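Long-range contacts in peroxiredoxin 5 (Alvinella pompejana, PDB 2XHF), which probably reduces peroxides, as an antioxidant enzyme of the peroxiredoxin family built on a thioredoxin-like fold: residues 12-17 with 143-148; 63-68 with 157-162; 80-85 with 104-109; 133-138 with 149-154. All blocks are in the same frame, centred on the assembly; numbering follows the deposited sequence.

Contact 1. Residues 12-17 with 143-148; sequences SPIKVG and NKIRSV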
loop_
_atom_site.group_PDB
_atom_site.type_symbol
_atom_site.label_atom_id
_atom_site.label_comp_id
_atom_site.label_asym_id
_atom_site.label_seq_id
_atom_site.Cartn_x
_atom_site.Cartn_y
_atom_site.Cartn_z
ATOM N N SER A 12 -12.251 -22.875 -5.842
ATOM C CA SER A 12 -12.608 -24.057 -5.071
ATOM C C SER A 12 -11.538 -24.377 -4.033
ATOM O O SER A 12 -10.403 -23.906 -4.141
ATOM C CB SER A 12 -12.801 -25.253 -6.004
ATOM O OG SER A 12 -11.648 -25.458 -6.803
ATOM N N PRO A 13 -11.899 -25.180 -3.018
ATOM C CA PRO A 13 -10.914 -25.612 -2.024
ATOM C C PRO A 13 -9.644 -26.138 -2.682
ATOM O O PRO A 13 -9.677 -27.062 -3.500
ATOM C CB PRO A 13 -11.642 -26.723 -1.249
ATOM C CG PRO A 13 -12.896 -27.019 -2.035
ATOM C CD PRO A 13 -13.226 -25.757 -2.757
ATOM N N ILE A 14 -8.530 -25.525 -2.312
ATOM C CA ILE A 14 -7.222 -25.881 -2.837
ATOM C C ILE A 14 -6.957 -27.346 -2.507
ATOM O O ILE A 14 -7.526 -27.881 -1.555
ATOM C CB ILE A 14 -6.123 -24.994 -2.206
ATOM C CG1 ILE A 14 -6.571 -23.524 -2.150
ATOM C CG2 ILE A 14 -4.826 -25.121 -2.988
ATOM C CD1 ILE A 14 -5.748 -22.672 -1.220
ATOM N N LYS A 15 -6.102 -28.002 -3.285
ATOM C CA LYS A 15 -5.876 -29.429 -3.089
ATOM C C LYS A 15 -4.511 -29.877 -3.603
ATOM O O LYS A 15 -4.059 -29.434 -4.652
ATOM C CB LYS A 15 -6.991 -30.214 -3.786
ATOM C CG LYS A 15 -7.019 -31.691 -3.484
ATOM C CD LYS A 15 -8.353 -32.300 -3.911
ATOM C CE LYS A 15 -8.647 -32.028 -5.378
ATOM N NZ LYS A 15 -9.975 -32.547 -5.796
ATOM N N VAL A 16 -3.843 -30.756 -2.862
ATOM C CA VAL A 16 -2.545 -31.266 -3.301
ATOM C C VAL A 16 -2.655 -31.880 -4.700
ATOM O O VAL A 16 -3.552 -32.668 -4.972
ATOM C CB VAL A 16 -1.967 -32.294 -2.308
ATOM C CG1 VAL A 16 -0.792 -33.039 -2.920
ATOM C CG2 VAL A 16 -1.543 -31.596 -1.037
ATOM N N GLY A 17 -1.745 -31.500 -5.590
ATOM C CA GLY A 17 -1.741 -32.007 -6.947
ATOM C C GLY A 17 -2.279 -30.990 -7.934
ATOM O O GLY A 17 -2.042 -31.112 -9.135
ATOM N N ASN A 143 4.930 -25.695 -10.386
ATOM C CA ASN A 143 3.600 -25.086 -10.354
ATOM C C ASN A 143 2.458 -25.944 -9.848
ATOM O O ASN A 143 1.305 -25.512 -9.862
ATOM C CB ASN A 143 3.286 -24.408 -11.685
ATOM C CG ASN A 143 4.179 -23.243 -11.906
ATOM O OD1 ASN A 143 4.275 -22.385 -11.036
ATOM N ND2 ASN A 143 4.874 -23.203 -13.042
ATOM N N LYS A 144 2.793 -27.116 -9.325
ATOM C CA LYS A 144 1.813 -27.981 -8.698
ATOM C C LYS A 144 1.934 -27.873 -7.174
ATOM O O LYS A 144 3.029 -27.757 -6.633
ATOM C CB LYS A 144 2.047 -29.429 -9.123
ATOM C CG LYS A 144 1.659 -29.734 -10.559
ATOM C CD LYS A 144 1.892 -31.207 -10.876
ATOM C CE LYS A 144 1.329 -31.594 -12.238
ATOM N NZ LYS A 144 1.857 -30.734 -13.338
ATOM N N ILE A 145 0.807 -27.948 -6.480
ATOM C CA ILE A 145 0.817 -27.875 -5.028
ATOM C C ILE A 145 1.230 -29.223 -4.443
ATOM O O ILE A 145 0.627 -30.254 -4.752
ATOM C CB ILE A 145 -0.570 -27.426 -4.506
ATOM C CG1 ILE A 145 -0.855 -25.993 -4.982
ATOM C CG2 ILE A 145 -0.649 -27.530 -2.990
ATOM C CD1 ILE A 145 -2.271 -25.537 -4.730
ATOM N N ARG A 146 2.295 -29.226 -3.650
ATOM C CA ARG A 146 2.743 -30.441 -2.953
ATOM C C ARG A 146 2.242 -30.507 -1.516
ATOM O O ARG A 146 2.087 -31.591 -0.967
ATOM C CB ARG A 146 4.269 -30.543 -2.944
ATOM C CG ARG A 146 4.928 -30.897 -4.247
ATOM C CD ARG A 146 6.422 -31.064 -3.996
ATOM N NE ARG A 146 6.974 -32.300 -4.548
ATOM C CZ ARG A 146 6.834 -33.501 -3.991
ATOM N NH1 ARG A 146 6.142 -33.645 -2.868
ATOM N NH2 ARG A 146 7.377 -34.564 -4.566
ATOM N N SER A 147 1.990 -29.349 -0.923
ATOM C CA SER A 147 1.526 -29.245 0.462
ATOM C C SER A 147 0.814 -27.919 0.693
ATOM O O SER A 147 1.218 -26.906 0.130
ATOM C CB SER A 147 2.711 -29.366 1.429
ATOM O OG SER A 147 2.282 -29.283 2.770
ATOM N N VAL A 148 -0.228 -27.917 1.527
ATOM C CA VAL A 148 -0.940 -26.689 1.875
ATOM C C VAL A 148 -1.189 -26.564 3.370
ATOM O O VAL A 148 -1.682 -27.493 4.011
ATOM C CB VAL A 148 -2.319 -26.610 1.216
ATOM C CG1 VAL A 148 -2.882 -25.199 1.365
ATOM C CG2 VAL A 148 -2.236 -26.994 -0.230
#

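Contact 2. Residues 63-68 with 157-162; sequences PEYLSL and LACLLS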
loop_
_atom_site.group_PDB
_atom_site.type_symbol
_atom_site.label_atom_id
_atom_site.label_comp_id
_atom_site.label_asym_id
_atom_site.label_seq_id
_atom_site.Cartn_x
_atom_site.Cartn_y
_atom_site.Cartn_z
ATOM N N PRO A 63 10.723 -13.444 9.535
ATOM C CA PRO A 63 12.020 -13.678 10.181
ATOM C C PRO A 63 12.398 -15.161 10.255
ATOM O O PRO A 63 13.572 -15.490 10.047
ATOM C CB PRO A 63 11.824 -13.083 11.583
ATOM C CG PRO A 63 10.804 -12.057 11.391
ATOM C CD PRO A 63 9.857 -12.592 10.367
ATOM N N GLU A 64 11.440 -16.048 10.508
ATOM C CA GLU A 64 11.759 -17.474 10.575
ATOM C C GLU A 64 12.039 -18.066 9.202
ATOM O O GLU A 64 12.931 -18.895 9.086
ATOM C CB GLU A 64 10.673 -18.282 11.270
ATOM C CG GLU A 64 11.129 -19.697 11.627
ATOM C CD GLU A 64 10.421 -20.248 12.850
ATOM O OE1 GLU A 64 9.315 -20.793 12.681
ATOM O OE2 GLU A 64 10.986 -20.130 13.960
ATOM N N TYR A 65 11.293 -17.645 8.175
ATOM C CA TYR A 65 11.620 -18.048 6.808
ATOM C C TYR A 65 13.054 -17.643 6.484
ATOM O O TYR A 65 13.817 -18.424 5.925
ATOM C CB TYR A 65 10.681 -17.425 5.757
ATOM C CG TYR A 65 9.296 -18.027 5.673
ATOM C CD1 TYR A 65 9.084 -19.288 5.126
ATOM C CD2 TYR A 65 8.194 -17.304 6.081
ATOM C CE1 TYR A 65 7.800 -19.824 5.028
ATOM C CE2 TYR A 65 6.917 -17.830 6.011
ATOM C CZ TYR A 65 6.725 -19.082 5.467
ATOM O OH TYR A 65 5.449 -19.581 5.384
ATOM N N LEU A 66 13.429 -16.414 6.812
ATOM C CA LEU A 66 14.761 -15.947 6.476
ATOM C C LEU A 66 15.819 -16.759 7.206
ATOM O O LEU A 66 16.865 -17.129 6.632
ATOM C CB LEU A 66 14.902 -14.462 6.802
ATOM C CG LEU A 66 14.066 -13.542 5.907
ATOM C CD1 LEU A 66 14.158 -12.109 6.387
ATOM C CD2 LEU A 66 14.506 -13.630 4.437
ATOM N N SER A 67 15.542 -17.072 8.463
ATOM C CA SER A 67 16.514 -17.813 9.274
ATOM C C SER A 67 16.720 -19.231 8.725
ATOM O O SER A 67 17.804 -19.798 8.865
ATOM C CB SER A 67 16.088 -17.853 10.741
ATOM O OG SER A 67 15.039 -18.781 10.955
ATOM N N LEU A 68 15.686 -19.777 8.084
ATOM C CA LEU A 68 15.729 -21.132 7.548
ATOM C C LEU A 68 16.111 -21.210 6.078
ATOM O O LEU A 68 16.053 -22.279 5.486
ATOM C CB LEU A 68 14.381 -21.817 7.780
ATOM C CG LEU A 68 14.076 -22.091 9.249
ATOM C CD1 LEU A 68 12.654 -22.582 9.397
ATOM C CD2 LEU A 68 15.066 -23.106 9.810
ATOM N N LEU A 157 9.139 -22.848 10.583
ATOM C CA LEU A 157 9.329 -24.221 11.027
ATOM C C LEU A 157 8.314 -25.143 10.369
ATOM O O LEU A 157 8.644 -26.234 9.871
ATOM C CB LEU A 157 9.193 -24.276 12.541
ATOM C CG LEU A 157 9.255 -25.678 13.137
ATOM C CD1 LEU A 157 10.488 -26.408 12.629
ATOM C CD2 LEU A 157 9.219 -25.619 14.651
ATOM N N ALA A 158 7.060 -24.723 10.388
ATOM C CA ALA A 158 6.014 -25.561 9.837
ATOM C C ALA A 158 6.407 -25.898 8.407
ATOM O O ALA A 158 6.258 -27.030 7.932
ATOM C CB ALA A 158 4.676 -24.839 9.879
ATOM N N CYS A 159 6.932 -24.890 7.726
ATOM C CA CYS A 159 7.325 -25.046 6.355
ATOM C C CYS A 159 8.455 -26.095 6.158
ATOM O O CYS A 159 8.392 -26.973 5.281
ATOM C CB CYS A 159 7.734 -23.668 5.810
ATOM S SG CYS A 159 8.098 -23.612 4.108
ATOM N N LEU A 160 9.485 -26.009 6.983
ATOM C CA LEU A 160 10.609 -26.927 6.873
ATOM C C LEU A 160 10.241 -28.397 7.131
ATOM O O LEU A 160 10.748 -29.303 6.461
ATOM C CB LEU A 160 11.712 -26.497 7.831
ATOM C CG LEU A 160 12.951 -27.388 7.798
ATOM C CD1 LEU A 160 13.555 -27.441 6.397
ATOM C CD2 LEU A 160 13.948 -26.860 8.804
ATOM N N LEU A 161 9.394 -28.648 8.119
ATOM C CA LEU A 161 9.064 -30.028 8.468
ATOM C C LEU A 161 8.346 -30.714 7.324
ATOM O O LEU A 161 8.608 -31.876 7.033
ATOM C CB LEU A 161 8.233 -30.085 9.747
ATOM C CG LEU A 161 8.959 -29.551 10.980
ATOM C CD1 LEU A 161 8.022 -29.578 12.163
ATOM C CD2 LEU A 161 10.213 -30.346 11.259
ATOM N N SER A 162 7.494 -29.969 6.618
ATOM C CA SER A 162 6.780 -30.522 5.467
ATOM C C SER A 162 7.758 -30.869 4.359
ATOM O O SER A 162 7.689 -31.922 3.741
ATOM C CB SER A 162 5.743 -29.529 4.946
ATOM O OG SER A 162 4.642 -29.441 5.828
#

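Contact 3. Residues 80-85 with 104-109; sequences IACIAV and IRMLAD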
loop_
_atom_site.group_PDB
_atom_site.type_symbol
_atom_site.label_atom_id
_atom_site.label_comp_id
_atom_site.label_asym_id
_atom_site.label_seq_id
_atom_site.Cartn_x
_atom_site.Cartn_y
_atom_site.Cartn_z
ATOM N N ILE A 80 11.468 -18.736 -2.708
ATOM C CA ILE A 80 10.456 -18.405 -1.721
ATOM C C ILE A 80 9.802 -17.118 -2.162
ATOM O O ILE A 80 10.488 -16.132 -2.462
ATOM C CB ILE A 80 11.070 -18.208 -0.313
ATOM C CG1 ILE A 80 11.948 -19.382 0.060
ATOM C CG2 ILE A 80 9.978 -17.958 0.747
ATOM C CD1 ILE A 80 12.858 -19.112 1.238
ATOM N N ALA A 81 8.480 -17.125 -2.207
ATOM C CA ALA A 81 7.725 -15.956 -2.610
ATOM C C ALA A 81 6.657 -15.628 -1.590
ATOM O O ALA A 81 5.965 -16.520 -1.091
ATOM C CB ALA A 81 7.078 -16.194 -3.964
ATOM N N CYS A 82 6.546 -14.335 -1.301
ATOM C CA CYS A 82 5.489 -13.791 -0.470
ATOM C C CYS A 82 4.540 -13.036 -1.380
ATOM O O CYS A 82 4.986 -12.229 -2.176
ATOM C CB CYS A 82 6.085 -12.816 0.531
ATOM S SG CYS A 82 4.884 -11.931 1.556
ATOM N N ILE A 83 3.241 -13.305 -1.260
ATOM C CA ILE A 83 2.250 -12.670 -2.105
ATOM C C ILE A 83 1.236 -11.909 -1.245
ATOM O O ILE A 83 0.808 -12.388 -0.193
ATOM C CB ILE A 83 1.562 -13.699 -3.035
ATOM C CG1 ILE A 83 0.699 -13.025 -4.080
ATOM C CG2 ILE A 83 0.779 -14.754 -2.273
ATOM C CD1 ILE A 83 0.479 -13.917 -5.338
ATOM N N ALA A 84 0.864 -10.725 -1.713
ATOM C CA ALA A 84 -0.139 -9.913 -1.044
ATOM C C ALA A 84 -0.925 -9.118 -2.057
ATOM O O ALA A 84 -0.419 -8.785 -3.127
ATOM C CB ALA A 84 0.536 -8.962 -0.093
ATOM N N VAL A 85 -2.147 -8.749 -1.686
ATOM C CA VAL A 85 -2.964 -7.885 -2.505
ATOM C C VAL A 85 -2.550 -6.451 -2.143
ATOM O O VAL A 85 -3.054 -5.844 -1.176
ATOM C CB VAL A 85 -4.465 -8.169 -2.294
ATOM C CG1 VAL A 85 -5.311 -7.248 -3.152
ATOM C CG2 VAL A 85 -4.792 -9.635 -2.590
ATOM N N ILE A 104 13.456 -13.283 -0.491
ATOM C CA ILE A 104 12.074 -13.637 -0.788
ATOM C C ILE A 104 11.562 -12.762 -1.928
ATOM O O ILE A 104 11.727 -11.545 -1.903
ATOM C CB ILE A 104 11.181 -13.436 0.460
ATOM C CG1 ILE A 104 11.652 -14.332 1.627
ATOM C CG2 ILE A 104 9.722 -13.714 0.131
ATOM C CD1 ILE A 104 11.003 -13.986 2.959
ATOM N N ARG A 105 10.980 -13.387 -2.942
ATOM C CA ARG A 105 10.348 -12.674 -4.032
ATOM C C ARG A 105 9.047 -12.059 -3.523
ATOM O O ARG A 105 8.210 -12.754 -2.967
ATOM C CB ARG A 105 10.059 -13.643 -5.174
ATOM C CG ARG A 105 11.294 -14.331 -5.768
ATOM C CD ARG A 105 12.110 -13.403 -6.664
ATOM N NE ARG A 105 11.350 -12.938 -7.812
ATOM C CZ ARG A 105 11.101 -13.658 -8.899
ATOM N NH1 ARG A 105 11.578 -14.896 -9.045
ATOM N NH2 ARG A 105 10.379 -13.113 -9.859
ATOM N N MET A 106 8.885 -10.762 -3.755
ATOM C CA MET A 106 7.732 -10.032 -3.263
ATOM C C MET A 106 6.765 -9.818 -4.397
ATOM O O MET A 106 6.972 -8.947 -5.247
ATOM C CB MET A 106 8.174 -8.704 -2.642
ATOM C CG MET A 106 8.991 -8.886 -1.381
ATOM S SD MET A 106 7.895 -9.198 0.022
ATOM C CE MET A 106 9.021 -9.875 1.237
ATOM N N LEU A 107 5.722 -10.638 -4.408
ATOM C CA LEU A 107 4.755 -10.677 -5.480
ATOM C C LEU A 107 3.480 -9.907 -5.099
ATOM O O LEU A 107 2.850 -10.182 -4.095
ATOM C CB LEU A 107 4.410 -12.118 -5.842
ATOM C CG LEU A 107 5.590 -13.023 -6.175
ATOM C CD1 LEU A 107 5.066 -14.401 -6.516
ATOM C CD2 LEU A 107 6.440 -12.458 -7.307
ATOM N N ALA A 108 3.139 -8.944 -5.934
ATOM C CA ALA A 108 1.962 -8.108 -5.725
ATOM C C ALA A 108 0.806 -8.616 -6.564
ATOM O O ALA A 108 0.837 -8.531 -7.792
ATOM C CB ALA A 108 2.279 -6.667 -6.073
ATOM N N ASP A 109 -0.168 -9.218 -5.904
ATOM C CA ASP A 109 -1.417 -9.666 -6.537
ATOM C C ASP A 109 -2.355 -8.465 -6.598
ATOM O O ASP A 109 -3.384 -8.385 -5.901
ATOM C CB ASP A 109 -2.029 -10.772 -5.684
ATOM C CG ASP A 109 -3.262 -11.387 -6.323
ATOM O OD1 ASP A 109 -3.371 -11.347 -7.571
ATOM O OD2 ASP A 109 -4.117 -11.925 -5.574
#

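Contact 4. Residues 133-138 with 149-154; sequences SRRYAM and STEPDI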
loop_
_atom_site.group_PDB
_atom_site.type_symbol
_atom_site.label_atom_id
_atom_site.label_comp_id
_atom_site.label_asym_id
_atom_site.label_seq_id
_atom_site.Cartn_x
_atom_site.Cartn_y
_atom_site.Cartn_z
ATOM N N SER A 133 -5.907 -11.205 1.008
ATOM C CA SER A 133 -5.816 -12.652 1.069
ATOM C C SER A 133 -5.778 -13.136 2.497
ATOM O O SER A 133 -5.134 -12.518 3.341
ATOM C CB SER A 133 -4.528 -13.110 0.406
ATOM O OG SER A 133 -4.458 -14.531 0.324
ATOM N N ARG A 134 -6.401 -14.282 2.737
ATOM C CA ARG A 134 -6.167 -15.041 3.949
ATOM C C ARG A 134 -4.749 -15.554 3.924
ATOM O O ARG A 134 -4.142 -15.632 2.856
ATOM C CB ARG A 134 -7.098 -16.254 4.021
ATOM C CG ARG A 134 -8.566 -15.901 4.066
ATOM C CD ARG A 134 -9.451 -17.119 4.284
ATOM N NE ARG A 134 -10.828 -16.819 3.910
ATOM C CZ ARG A 134 -11.728 -16.236 4.699
ATOM N NH1 ARG A 134 -11.420 -15.887 5.946
ATOM N NH2 ARG A 134 -12.949 -16.005 4.237
ATOM N N ARG A 135 -4.237 -15.942 5.087
ATOM C CA ARG A 135 -2.888 -16.453 5.211
ATOM C C ARG A 135 -2.821 -17.944 4.892
ATOM O O ARG A 135 -3.610 -18.749 5.423
ATOM C CB ARG A 135 -2.340 -16.194 6.618
ATOM C CG ARG A 135 -2.158 -14.723 6.961
ATOM C CD ARG A 135 -1.432 -14.557 8.273
ATOM N NE ARG A 135 -2.352 -14.648 9.398
ATOM C CZ ARG A 135 -2.951 -13.603 9.969
ATOM N NH1 ARG A 135 -2.724 -12.371 9.533
ATOM N NH2 ARG A 135 -3.779 -13.790 10.988
ATOM N N TYR A 136 -1.890 -18.295 4.012
ATOM C CA TYR A 136 -1.560 -19.682 3.721
ATOM C C TYR A 136 -0.065 -19.812 3.442
ATOM O O TYR A 136 0.647 -18.827 3.230
ATOM C CB TYR A 136 -2.369 -20.215 2.534
ATOM C CG TYR A 136 -2.186 -19.393 1.281
ATOM C CD1 TYR A 136 -1.067 -19.557 0.488
ATOM C CD2 TYR A 136 -3.115 -18.431 0.909
ATOM C CE1 TYR A 136 -0.875 -18.796 -0.646
ATOM C CE2 TYR A 136 -2.925 -17.655 -0.229
ATOM C CZ TYR A 136 -1.808 -17.853 -0.998
ATOM O OH TYR A 136 -1.621 -17.094 -2.122
ATOM N N ALA A 137 0.417 -21.042 3.432
ATOM C CA ALA A 137 1.776 -21.351 2.988
ATOM C C ALA A 137 1.707 -22.673 2.232
ATOM O O ALA A 137 1.129 -23.640 2.724
ATOM C CB ALA A 137 2.733 -21.444 4.155
ATOM N N MET A 138 2.298 -22.710 1.042
ATOM C CA MET A 138 2.252 -23.890 0.210
ATOM C C MET A 138 3.620 -24.241 -0.292
ATOM O O MET A 138 4.444 -23.362 -0.561
ATOM C CB MET A 138 1.340 -23.634 -0.990
ATOM C CG MET A 138 -0.122 -23.425 -0.580
ATOM S SD MET A 138 -1.229 -23.168 -1.974
ATOM C CE MET A 138 -0.074 -22.391 -3.063
ATOM N N SER A 149 -0.895 -25.381 3.895
ATOM C CA SER A 149 -1.102 -25.054 5.299
ATOM C C SER A 149 -1.810 -23.711 5.464
ATOM O O SER A 149 -1.659 -22.799 4.631
ATOM C CB SER A 149 0.247 -24.989 6.004
ATOM O OG SER A 149 0.989 -26.159 5.736
ATOM N N THR A 150 -2.573 -23.606 6.553
ATOM C CA THR A 150 -3.188 -22.350 6.986
ATOM C C THR A 150 -2.949 -22.144 8.486
ATOM O O THR A 150 -2.320 -22.976 9.135
ATOM C CB THR A 150 -4.707 -22.334 6.712
ATOM O OG1 THR A 150 -5.318 -23.497 7.290
ATOM C CG2 THR A 150 -4.986 -22.301 5.210
ATOM N N GLU A 151 -3.444 -21.036 9.033
ATOM C CA GLU A 151 -3.273 -20.749 10.456
ATOM C C GLU A 151 -3.628 -21.986 11.282
ATOM O O GLU A 151 -4.626 -22.645 11.004
ATOM C CB GLU A 151 -4.158 -19.571 10.871
ATOM C CG GLU A 151 -3.605 -18.197 10.502
ATOM C CD GLU A 151 -2.565 -17.689 11.495
ATOM O OE1 GLU A 151 -1.904 -18.521 12.157
ATOM O OE2 GLU A 151 -2.411 -16.453 11.622
ATOM N N PRO A 152 -2.811 -22.307 12.300
ATOM C CA PRO A 152 -1.612 -21.582 12.725
ATOM C C PRO A 152 -0.316 -22.148 12.142
ATOM O O PRO A 152 0.761 -21.667 12.488
ATOM C CB PRO A 152 -1.620 -21.772 14.250
ATOM C CG PRO A 152 -2.657 -22.865 14.536
ATOM C CD PRO A 152 -3.098 -23.416 13.219
ATOM N N ASP A 153 -0.422 -23.152 11.276
ATOM C CA ASP A 153 0.748 -23.819 10.703
ATOM C C ASP A 153 1.424 -23.047 9.578
ATOM O O ASP A 153 1.762 -23.637 8.552
ATOM C CB ASP A 153 0.338 -25.180 10.143
ATOM C CG ASP A 153 -0.061 -26.154 11.218
ATOM O OD1 ASP A 153 -1.239 -26.126 11.637
ATOM O OD2 ASP A 153 0.806 -26.949 11.639
ATOM N N ILE A 154 1.641 -21.747 9.765
ATOM C CA ILE A 154 2.232 -20.915 8.708
ATOM C C ILE A 154 3.541 -20.287 9.174
ATOM O O ILE A 154 3.943 -19.231 8.690
ATOM C CB ILE A 154 1.246 -19.831 8.254
ATOM C CG1 ILE A 154 0.799 -18.980 9.441
ATOM C CG2 ILE A 154 0.039 -20.476 7.579
ATOM C CD1 ILE A 154 0.060 -17.710 9.046
HETATM O O HOH W 1 -5.191 -18.787 7.520
#

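Contact 1. Residues 12-17 with 143-148
The bulged edge strand 144-150 of the central sheet carries the chain's N-terminal loop here, with Ile14, Val16 and Gly17 lying against Ile145 and its neighbours. One backbone bond fixes the register: Gly17 N donates to Ile145 O at 2.8 Å, with 157° at the hydrogen and the donor lying in the carbonyl plane. Ile145 is gripped further by a backbone bond with Asp18. Gly17 adopts a positive phi (104°), where a side chain would jam against the carbonyl of Val16. Val16 straddles two carbonyl groups. Its CG1, anti to the backbone N (chi1 167°), lies 3.6 Å from Ile145 O, while CG2, held beside that N, comes within 3.6 Å of Arg146 O. Beside this, Ile14 CG2 faces Val148 CG2 at 4.2 Å. Arg146 and Ser147 both face Leu139, forming a classic beta bulge at the corner of the strand, and the guanidinium of Arg146 leads off to a salt bridge with Asp141. On the sheet side, Ile145 and Val148 both rest on Met138. What joins this loop to the strand is thus the one direct hydrogen bond between the two segments, from Gly17 to Ile145, together with the packing of Val16 on the two carbonyls and of Ile14 in a modest apolar patch.

Contact 2. Residues 63-68 with 157-162
Glu64 reaches from helix 62-67 to the start of helix 156-165, where its OE1 accepts the backbone N-H of Leu157 at 2.9 Å. The bond is fairly straight at the hydrogen, yet the donor comes from above the carboxylate, 43° out of its plane. With CG opposite the backbone N (chi1 -167°) and an extended chain beyond, the side chain spans the gap between helices. Its negative charge therefore sits near the N-terminal end of a helix, probably a favourable place for it; nearby, Thr155 OG1 takes the N-H of Ala158. Replacing Glu64 by an alanine would probably leave the Leu157 N-H without this acceptor and open a gap between the two helices.

One turn on, Leu68 turns its fork toward the second helix: CD1 lies 3.7 Å from Leu157 N, and CD2 meets the CD2 methyl of Leu160 at 4.0 Å, the two leucines crossing obliquely. Deeper in, Tyr65 offers a ring edge. Cys159 SG, swung anti to its own backbone N (chi1 -174°), lies 3.9 Å from Tyr65 CE1 and close to the ring plane, a sulfur-aromatic contact, while the ring itself stacks with Phe48. The side chains of Tyr65 and Cys159 both also pack on strands 44-49 and 136-141. Helices packed over one face of a central mixed sheet are characteristic of the thioredoxin fold.

Contact 3. Residues 80-85 with 104-109
Parallel pairing of Ala81 with Arg105, Cys82 with Met106, Ile83 with Leu107 and Ala84 with Ala108 joins the two strands of a beta-alpha-beta unit whose connection is helix 88-98. Five backbone hydrogen bonds zip them together, from Arg105 N to Ile80 O at one end to Asp109 N to Ala84 O at the other, these two end bonds both 2.8 Å. The middle three point nearly along the C=O axis, whereas the donor of the last is tilted 31° from the carbonyl plane. Weaker CA-H...O contacts fill in between, among them Ile83 CA to Leu107 O at 3.2 Å.

Apolar contacts flank the bonds. Ala81 CB meets Leu107 CD1 at 3.7 Å on one face. On the other, Cys82 CB touches both Ile104 CG2 (3.8 Å) and Met106 SD (4.1 Å), and Met91 of helix 88-98 packs on Cys82 and Met106.

Polar ends find partners outside the two segments. Asp109 lies alongside Val85, its OD1 engaged by Phe114 N and OD2 by Thr115 OG1; Arg105 forms a salt bridge with Glu27. Five bonds thus tie backbone to backbone, mostly apolar side chains pack on both faces, and the buried carboxylate is satisfied by helix 113-118.

Contact 4. Residues 133-138 with 149-154
Ala137 and Ser149 form an antiparallel hydrogen-bonded pair in the hairpin of strands 136-141 and 144-150. Ala137 N donates to Ser149 O at 3.0 Å, and Ser149 N returns a bond to Ala137 O at 2.9 Å. Beyond Tyr136 and Thr150 the chains part, and a water bridges them, donating to Arg135 O (2.6 Å) and accepting from Glu151 N (3.2 Å).

In that widening Arg135 and Glu151 make a salt bridge. Glu151 OE2 takes Arg135 NE at 2.9 Å in a bent bond (135° at the hydrogen) and NH2 more weakly; with the guanidinium and carboxylate planes 86° apart, this single oxygen serves both nitrogens. Ile154 crosses the arginine stem at about a right angle, its CD1 3.6 Å from Arg135 CD, while its CG2 faces Ala137 CB. Its CG1 is wedged between backbone N and carbonyl carbon (chi1 56°), which sends the CD1 methyl to the arginine's stem. A leucine in place of Arg135 would probably leave Glu151 without its cationic mate. Tyr136, meanwhile, sends its ring away to Phe114 and Leu118. Where strand bonding stops, charge, water and a greasy arginine stem thus hold the chain leaving the hairpin.

Overall arrangement
Contacts 1, 3 and 4 all reach one mixed sheet, contact 3 at one outer strand and contact 1 at the other, with centres 18 Å apart and nearest atoms about 9 Å apart. Contact 4 mediates: Met138 packs on Ile145 and Val148 of contact 1, and Tyr136 OH lies 3.4 Å from Ile83 CG2 of contact 3. Contact 2 adds the helices over one face, its centre 13 Å from that of contact 4, where Tyr65 OH approaches Ala137 CB at 3.5 Å. In peroxiredoxins the active-site loop generally follows the central strand, here 44-49, and leads into helix 62-67; segment 63-68 of contact 2 lies on that helix, while contact 1 lies at the outer strand 144-150.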